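Local coordinates for protein transcriptional repressor (Vibrio fischeri, PDB 3KV1) that probably represses transcription as a SorC-family regulator, binding DNA and responding to a carbohydrate ligand held by its sugar-binding domain, at residues V186-G199 with L235-D247. Numbering follows the deposited sequence. Where two conformers were deposited one is given.
Sequences VGDIGGFDFFKLDG and LSIMGALRTGVID
The ring of Phe195 is pressed onto helix 235-242, with Ala240 CA above one face, toward the rim. Phe195 CZ meets Ala240 CB at 3.5 Å. The rim also takes a backbone oxygen: Ser236 O lies near the ring plane, 3.1 Å from Phe195 CE2. Gly187 O sits against the opposite face, also toward the rim, so helix and neighbouring strand hold the ring between them. Chi1 of 49° places Phe195 CG between its own backbone N and carbonyl carbon, which turns the ring down to the helix.

Two hydrogen bonds join the same segments. Ser236 OG donates to Val186 O at 2.7 Å. Arg242 reaches out as an extended chain, and Arg242 NH1 donates to Leu197 O at 3.0 Å with an N-H...O angle of 164°. The acceptor lies in the guanidinium plane, but the donor stands above the carbonyl plane.

Glycines bring the backbones close. Gly239 CA lies 3.6 Å from Leu197 O, and Gly199, ending a type I turn from Lys196, sets Gly199 CA 3.5 Å from Gly239 O. A classic beta bulge sets Val186 and Gly187 opposite Phe195. Further out, Ile156 of strand 151-158 touches both Phe195 and Ala240.

The helix thus packs on a hairpin that branches from strand 151-158 of the Rossmann-like domain. Both side-chain bonds end on backbone carbonyls, so the polar grip depends on backbone position rather than on paired side chains.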
ATOM      1  N   VAL A 186     -26.150 -10.341  -8.949  1.00 21.34           N
ATOM      2  CA  VAL A 186     -26.104 -11.606  -8.245  1.00 24.61           C
ATOM      3  C   VAL A 186     -24.696 -11.959  -7.760  1.00 23.47           C
ATOM      4  O   VAL A 186     -24.521 -12.946  -7.045  1.00 23.72           O
ATOM      5  CB  VAL A 186     -26.623 -12.770  -9.113  1.00 27.46           C
ATOM      6  CG1 VAL A 186     -28.123 -12.580  -9.456  1.00 34.98           C
ATOM      7  CG2 VAL A 186     -25.737 -12.950 -10.361  1.00 27.39           C
ATOM      8  N   GLY A 187     -23.688 -11.196  -8.154  1.00 25.67           N
ATOM      9  CA  GLY A 187     -22.341 -11.523  -7.708  1.00 22.31           C
ATOM     10  C   GLY A 187     -21.323 -10.457  -8.032  1.00 25.25           C
ATOM     11  O   GLY A 187     -21.624  -9.481  -8.741  1.00 24.09           O
ATOM     12  N   ASP A 188     -20.122 -10.621  -7.467  1.00 24.34           N
ATOM     13  CA  ASP A 188     -19.004  -9.752  -7.831  1.00 25.67           C
ATOM     14  C   ASP A 188     -17.855 -10.603  -8.318  1.00 24.09           C
ATOM     15  O   ASP A 188     -17.757 -11.807  -8.026  1.00 23.16           O
ATOM     16  CB  ASP A 188     -18.466  -8.964  -6.639  1.00 26.90           C
ATOM     17  CG  ASP A 188     -17.600  -9.827  -5.724  1.00 33.52           C
ATOM     18  OD1 ASP A 188     -18.144 -10.314  -4.723  1.00 35.56           O
ATOM     19  OD2 ASP A 188     -16.383 -10.066  -5.995  1.00 29.75           O
ATOM     20  N   ILE A 189     -16.979  -9.947  -9.059  1.00 20.41           N
ATOM     21  CA  ILE A 189     -15.706 -10.522  -9.447  1.00 21.43           C
ATOM     22  C   ILE A 189     -14.584  -9.639  -8.949  1.00 19.60           C
ATOM     23  O   ILE A 189     -14.542  -8.440  -9.248  1.00 23.69           O
ATOM     24  CB  ILE A 189     -15.625 -10.763 -10.966  1.00 24.73           C
ATOM     25  CG1 ILE A 189     -14.332 -11.524 -11.318  1.00 32.25           C
ATOM     26  CG2 ILE A 189     -15.784  -9.464 -11.748  1.00 29.06           C
ATOM     27  CD1 ILE A 189     -14.436 -12.359 -12.630  1.00 39.21           C
ATOM     28  N   GLY A 190     -13.674 -10.248  -8.189  1.00 20.82           N
ATOM     29  CA  GLY A 190     -12.494  -9.587  -7.660  1.00 22.73           C
ATOM     30  C   GLY A 190     -12.761  -8.587  -6.544  1.00 24.20           C
ATOM     31  O   GLY A 190     -11.818  -7.992  -5.971  1.00 23.21           O
ATOM     32  N   GLY A 191     -14.033  -8.407  -6.215  1.00 20.58           N
ATOM     33  CA  GLY A 191     -14.446  -7.340  -5.312  1.00 20.33           C
ATOM     34  C   GLY A 191     -14.781  -6.023  -5.971  1.00 23.82           C
ATOM     35  O   GLY A 191     -15.378  -5.120  -5.351  1.00 23.78           O
ATOM     36  N   PHE A 192     -14.424  -5.896  -7.243  1.00 19.48           N
ATOM     37  CA  PHE A 192     -14.432  -4.576  -7.882  1.00 21.69           C
ATOM     38  C   PHE A 192     -15.475  -4.352  -8.959  1.00 23.65           C
ATOM     39  O   PHE A 192     -15.651  -3.211  -9.415  1.00 24.55           O
ATOM     40  CB  PHE A 192     -13.031  -4.210  -8.407  1.00 22.30           C
ATOM     41  CG  PHE A 192     -12.395  -5.276  -9.288  1.00 22.60           C
ATOM     42  CD1 PHE A 192     -12.847  -5.489 -10.591  1.00 26.33           C
ATOM     43  CD2 PHE A 192     -11.324  -6.032  -8.812  1.00 22.03           C
ATOM     44  CE1 PHE A 192     -12.246  -6.474 -11.400  1.00 24.64           C
ATOM     45  CE2 PHE A 192     -10.692  -6.991  -9.615  1.00 23.31           C
ATOM     46  CZ  PHE A 192     -11.167  -7.209 -10.912  1.00 23.21           C
ATOM     47  N   ASP A 193     -16.138  -5.417  -9.422  1.00 22.74           N
ATOM     48  CA  ASP A 193     -17.243  -5.219 -10.369  1.00 23.73           C
ATOM     49  C   ASP A 193     -18.317  -6.287 -10.177  1.00 20.31           C
ATOM     50  O   ASP A 193     -18.085  -7.323  -9.560  1.00 21.65           O
ATOM     51  CB  ASP A 193     -16.782  -5.146 -11.841  1.00 24.79           C
ATOM     52  CG  ASP A 193     -17.636  -4.165 -12.694  1.00 28.27           C
ATOM     53  OD1 ASP A 193     -18.740  -3.787 -12.250  1.00 27.79           O
ATOM     54  OD2 ASP A 193     -17.195  -3.748 -13.803  1.00 26.92           O
ATOM     55  N   PHE A 194     -19.495  -5.993 -10.691  1.00 21.58           N
ATOM     56  CA  PHE A 194     -20.708  -6.705 -10.299  1.00 21.47           C
ATOM     57  C   PHE A 194     -21.476  -7.078 -11.561  1.00 25.43           C
ATOM     58  O   PHE A 194     -21.434  -6.345 -12.562  1.00 26.81           O
ATOM     59  CB  PHE A 194     -21.534  -5.752  -9.411  1.00 25.63           C
ATOM     60  CG  PHE A 194     -20.731  -5.200  -8.263  1.00 25.37           C
ATOM     61  CD1 PHE A 194     -20.550  -5.955  -7.117  1.00 28.66           C
ATOM     62  CD2 PHE A 194     -20.082  -3.972  -8.367  1.00 27.70           C
ATOM     63  CE1 PHE A 194     -19.744  -5.489  -6.061  1.00 31.09           C
ATOM     64  CE2 PHE A 194     -19.256  -3.487  -7.332  1.00 28.62           C
ATOM     65  CZ  PHE A 194     -19.091  -4.239  -6.176  1.00 29.71           C
ATOM     66  N   PHE A 195     -22.180  -8.199 -11.523  1.00 21.80           N
ATOM     67  CA  PHE A 195     -22.880  -8.666 -12.716  1.00 27.18           C
ATOM     68  C   PHE A 195     -24.260  -9.253 -12.405  1.00 23.85           C
ATOM     69  O   PHE A 195     -24.556  -9.620 -11.256  1.00 27.11           O
ATOM     70  CB  PHE A 195     -22.028  -9.728 -13.391  1.00 22.88           C
ATOM     71  CG  PHE A 195     -21.547 -10.793 -12.450  1.00 26.03           C
ATOM     72  CD1 PHE A 195     -20.293 -10.685 -11.829  1.00 28.50           C
ATOM     73  CD2 PHE A 195     -22.354 -11.893 -12.157  1.00 23.60           C
ATOM     74  CE1 PHE A 195     -19.847 -11.648 -10.949  1.00 27.91           C
ATOM     75  CE2 PHE A 195     -21.912 -12.871 -11.269  1.00 24.27           C
ATOM     76  CZ  PHE A 195     -20.640 -12.750 -10.657  1.00 24.70           C
ATOM     77  N   LYS A 196     -25.081  -9.398 -13.450  1.00 27.58           N
ATOM     78  CA  LYS A 196     -26.395 -10.009 -13.334  1.00 26.88           C
ATOM     79  C   LYS A 196     -26.300 -11.476 -13.694  1.00 32.54           C
ATOM     80  O   LYS A 196     -25.253 -11.964 -14.158  1.00 26.83           O
ATOM     81  CB  LYS A 196     -27.389  -9.308 -14.266  1.00 29.84           C
ATOM     82  CG  LYS A 196     -27.364  -7.814 -14.116  1.00 34.73           C
ATOM     83  CD  LYS A 196     -28.528  -7.145 -14.833  1.00 45.94           C
ATOM     84  CE  LYS A 196     -28.797  -7.787 -16.184  1.00 56.18           C
ATOM     85  NZ  LYS A 196     -30.004  -7.209 -16.871  1.00 64.60           N
ATOM     86  N   LEU A 197     -27.385 -12.195 -13.464  1.00 27.25           N
ATOM     87  CA  LEU A 197     -27.359 -13.633 -13.729  1.00 31.39           C
ATOM     88  C   LEU A 197     -27.126 -13.949 -15.210  1.00 28.57           C
ATOM     89  O   LEU A 197     -26.525 -14.983 -15.534  1.00 31.09           O
ATOM     90  CB  LEU A 197     -28.622 -14.311 -13.194  1.00 28.49           C
ATOM     91  CG  LEU A 197     -28.733 -15.825 -13.414  1.00 31.61           C
ATOM     92  CD1 LEU A 197     -27.610 -16.605 -12.762  1.00 30.49           C
ATOM     93  CD2 LEU A 197     -30.108 -16.296 -12.897  1.00 37.82           C
ATOM     94  N   ASP A 198     -27.543 -13.038 -16.094  1.00 26.13           N
ATOM     95  CA  ASP A 198     -27.357 -13.226 -17.534  1.00 29.32           C
ATOM     96  C   ASP A 198     -25.967 -12.771 -18.039  1.00 28.55           C
ATOM     97  O   ASP A 198     -25.670 -12.869 -19.236  1.00 33.24           O
ATOM     98  CB  ASP A 198     -28.500 -12.584 -18.356  1.00 28.46           C
ATOM     99  CG  ASP A 198     -28.488 -11.065 -18.323  1.00 35.31           C
ATOM    100  OD1 ASP A 198     -27.550 -10.443 -17.770  1.00 33.41           O
ATOM    101  OD2 ASP A 198     -29.430 -10.466 -18.871  1.00 40.22           O
ATOM    102  N   GLY A 199     -25.121 -12.285 -17.128  1.00 26.25           N
ATOM    103  CA  GLY A 199     -23.748 -11.961 -17.473  1.00 29.69           C
ATOM    104  C   GLY A 199     -23.536 -10.546 -17.982  1.00 34.72           C
ATOM    105  O   GLY A 199     -22.423 -10.157 -18.319  1.00 37.45           O
ATOM    106  N   LEU A 235     -25.317 -19.755  -8.577  1.00 23.88           N
ATOM    107  CA  LEU A 235     -25.877 -18.680  -9.413  1.00 27.94           C
ATOM    108  C   LEU A 235     -24.870 -17.551  -9.698  1.00 27.58           C
ATOM    109  O   LEU A 235     -24.801 -17.003 -10.827  1.00 23.58           O
ATOM    110  CB  LEU A 235     -27.144 -18.109  -8.786  1.00 29.65           C
ATOM    111  CG  LEU A 235     -28.341 -19.055  -8.725  1.00 37.32           C
ATOM    112  CD1 LEU A 235     -29.600 -18.212  -8.573  1.00 39.18           C
ATOM    113  CD2 LEU A 235     -28.436 -19.929  -9.979  1.00 35.86           C
ATOM    114  N   SER A 236     -24.097 -17.169  -8.684  1.00 26.87           N
ATOM    115  CA  SER A 236     -23.068 -16.155  -8.880  1.00 23.71           C
ATOM    116  C   SER A 236     -21.999 -16.622  -9.847  1.00 21.60           C
ATOM    117  O   SER A 236     -21.502 -15.838 -10.657  1.00 22.87           O
ATOM    118  CB  SER A 236     -22.417 -15.791  -7.540  1.00 25.14           C
ATOM    119  OG  SER A 236     -23.428 -15.352  -6.640  1.00 29.49           O
ATOM    120  N   ILE A 237     -21.621 -17.891  -9.742  1.00 20.87           N
ATOM    121  CA  ILE A 237     -20.560 -18.427 -10.589  1.00 21.75           C
ATOM    122  C   ILE A 237     -21.067 -18.472 -12.033  1.00 21.64           C
ATOM    123  O   ILE A 237     -20.308 -18.150 -12.967  1.00 23.31           O
ATOM    124  CB  ILE A 237     -20.100 -19.832 -10.154  1.00 23.39           C
ATOM    125  CG1 ILE A 237     -19.543 -19.773  -8.723  1.00 23.32           C
ATOM    126  CG2 ILE A 237     -19.034 -20.360 -11.115  1.00 23.40           C
ATOM    127  CD1 ILE A 237     -19.375 -21.176  -8.068  1.00 26.99           C
HETATM  128  N   MSE A 238     -22.343 -18.829 -12.196  0.65 22.37           N
HETATM  129  CA  MSE A 238     -22.970 -18.865 -13.518  0.65 27.55           C
HETATM  130  C   MSE A 238     -22.991 -17.476 -14.138  0.65 24.99           C
HETATM  131  O   MSE A 238     -22.612 -17.303 -15.297  0.65 24.43           O
HETATM  132  CB  MSE A 238     -24.385 -19.445 -13.461  0.65 31.53           C
HETATM  133  CG  MSE A 238     -24.921 -19.848 -14.844  0.65 35.58           C
HETATM  134 SE   MSE A 238     -23.997 -21.458 -15.577  0.65 44.41          SE
HETATM  135  CE  MSE A 238     -24.755 -21.464 -17.403  0.65 47.73           C
ATOM    136  N   GLY A 239     -23.427 -16.484 -13.363  1.00 25.17           N
ATOM    137  CA  GLY A 239     -23.422 -15.090 -13.804  1.00 21.17           C
ATOM    138  C   GLY A 239     -22.032 -14.663 -14.270  1.00 23.53           C
ATOM    139  O   GLY A 239     -21.866 -14.032 -15.323  1.00 22.53           O
ATOM    140  N   ALA A 240     -21.025 -15.002 -13.474  1.00 22.32           N
ATOM    141  CA  ALA A 240     -19.660 -14.628 -13.794  1.00 27.57           C
ATOM    142  C   ALA A 240     -19.180 -15.272 -15.100  1.00 22.09           C
ATOM    143  O   ALA A 240     -18.558 -14.608 -15.915  1.00 23.88           O
ATOM    144  CB  ALA A 240     -18.722 -14.988 -12.625  1.00 20.73           C
ATOM    145  N   LEU A 241     -19.468 -16.562 -15.278  1.00 22.66           N
ATOM    146  CA  LEU A 241     -19.104 -17.230 -16.518  1.00 24.98           C
ATOM    147  C   LEU A 241     -19.788 -16.571 -17.701  1.00 25.32           C
ATOM    148  O   LEU A 241     -19.179 -16.418 -18.751  1.00 27.14           O
ATOM    149  CB  LEU A 241     -19.433 -18.718 -16.458  1.00 24.12           C
ATOM    150  CG  LEU A 241     -18.437 -19.493 -15.603  1.00 23.25           C
ATOM    151  CD1 LEU A 241     -19.046 -20.871 -15.356  1.00 25.79           C
ATOM    152  CD2 LEU A 241     -17.048 -19.591 -16.250  1.00 24.52           C
ATOM    153  N   ARG A 242     -21.023 -16.124 -17.508  1.00 23.62           N
ATOM    154  CA  ARG A 242     -21.756 -15.512 -18.611  1.00 25.04           C
ATOM    155  C   ARG A 242     -21.188 -14.172 -19.056  1.00 29.28           C
ATOM    156  O   ARG A 242     -21.479 -13.746 -20.181  1.00 28.97           O
ATOM    157  CB  ARG A 242     -23.266 -15.432 -18.304  1.00 22.67           C
ATOM    158  CG  ARG A 242     -23.862 -16.837 -18.352  1.00 24.25           C
ATOM    159  CD  ARG A 242     -25.313 -16.797 -17.951  1.00 27.04           C
ATOM    160  NE  ARG A 242     -25.964 -18.110 -18.092  1.00 34.67           N
ATOM    161  CZ  ARG A 242     -27.018 -18.485 -17.379  1.00 38.07           C
ATOM    162  NH1 ARG A 242     -27.541 -17.654 -16.482  1.00 34.66           N
ATOM    163  NH2 ARG A 242     -27.561 -19.689 -17.564  1.00 36.50           N
ATOM    164  N   THR A 243     -20.352 -13.523 -18.228  1.00 23.02           N
ATOM    165  CA  THR A 243     -19.794 -12.228 -18.635  1.00 22.55           C
ATOM    166  C   THR A 243     -18.809 -12.421 -19.755  1.00 25.21           C
ATOM    167  O   THR A 243     -18.491 -11.478 -20.462  1.00 28.19           O
ATOM    168  CB  THR A 243     -18.971 -11.541 -17.533  1.00 22.38           C
ATOM    169  OG1 THR A 243     -17.832 -12.358 -17.224  1.00 23.03           O
ATOM    170  CG2 THR A 243     -19.810 -11.306 -16.308  1.00 24.56           C
ATOM    171  N   GLY A 244     -18.281 -13.632 -19.869  1.00 25.88           N
ATOM    172  CA  GLY A 244     -17.306 -13.969 -20.893  1.00 26.43           C
ATOM    173  C   GLY A 244     -15.860 -13.642 -20.537  1.00 31.25           C
ATOM    174  O   GLY A 244     -14.948 -13.885 -21.335  1.00 31.36           O
ATOM    175  N   VAL A 245     -15.615 -13.074 -19.359  1.00 24.37           N
ATOM    176  CA  VAL A 245     -14.234 -12.641 -19.099  1.00 20.68           C
ATOM    177  C   VAL A 245     -13.315 -13.703 -18.534  1.00 22.37           C
ATOM    178  O   VAL A 245     -12.080 -13.487 -18.480  1.00 22.42           O
ATOM    179  CB  VAL A 245     -14.158 -11.389 -18.212  1.00 23.55           C
ATOM    180  CG1 VAL A 245     -15.023 -10.266 -18.784  1.00 26.76           C
ATOM    181  CG2 VAL A 245     -14.587 -11.723 -16.802  1.00 22.82           C
ATOM    182  N   ILE A 246     -13.869 -14.828 -18.100  1.00 25.88           N
ATOM    183  CA  ILE A 246     -13.053 -15.816 -17.387  1.00 22.37           C
ATOM    184  C   ILE A 246     -12.315 -16.742 -18.333  1.00 22.83           C
ATOM    185  O   ILE A 246     -12.918 -17.247 -19.299  1.00 23.67           O
ATOM    186  CB  ILE A 246     -13.916 -16.627 -16.442  1.00 22.24           C
ATOM    187  CG1 ILE A 246     -14.495 -15.698 -15.384  1.00 24.92           C
ATOM    188  CG2 ILE A 246     -13.079 -17.719 -15.759  1.00 23.35           C
ATOM    189  CD1 ILE A 246     -15.476 -16.421 -14.465  1.00 26.09           C
ATOM    190  N   ASP A 247     -11.017 -16.928 -18.094  1.00 23.16           N
ATOM    191  CA  ASP A 247     -10.246 -17.865 -18.903  1.00 23.06           C
ATOM    192  C   ASP A 247      -9.945 -19.184 -18.194  1.00 24.72           C
ATOM    193  O   ASP A 247      -9.902 -20.251 -18.826  1.00 22.70           O
ATOM    194  CB  ASP A 247      -8.990 -17.180 -19.368  1.00 22.32           C
ATOM    195  CG  ASP A 247      -9.307 -15.873 -20.080  1.00 32.01           C
ATOM    196  OD1 ASP A 247      -9.952 -15.964 -21.159  1.00 32.24           O
ATOM    197  OD2 ASP A 247      -8.974 -14.770 -19.548  1.00 24.42           O
TER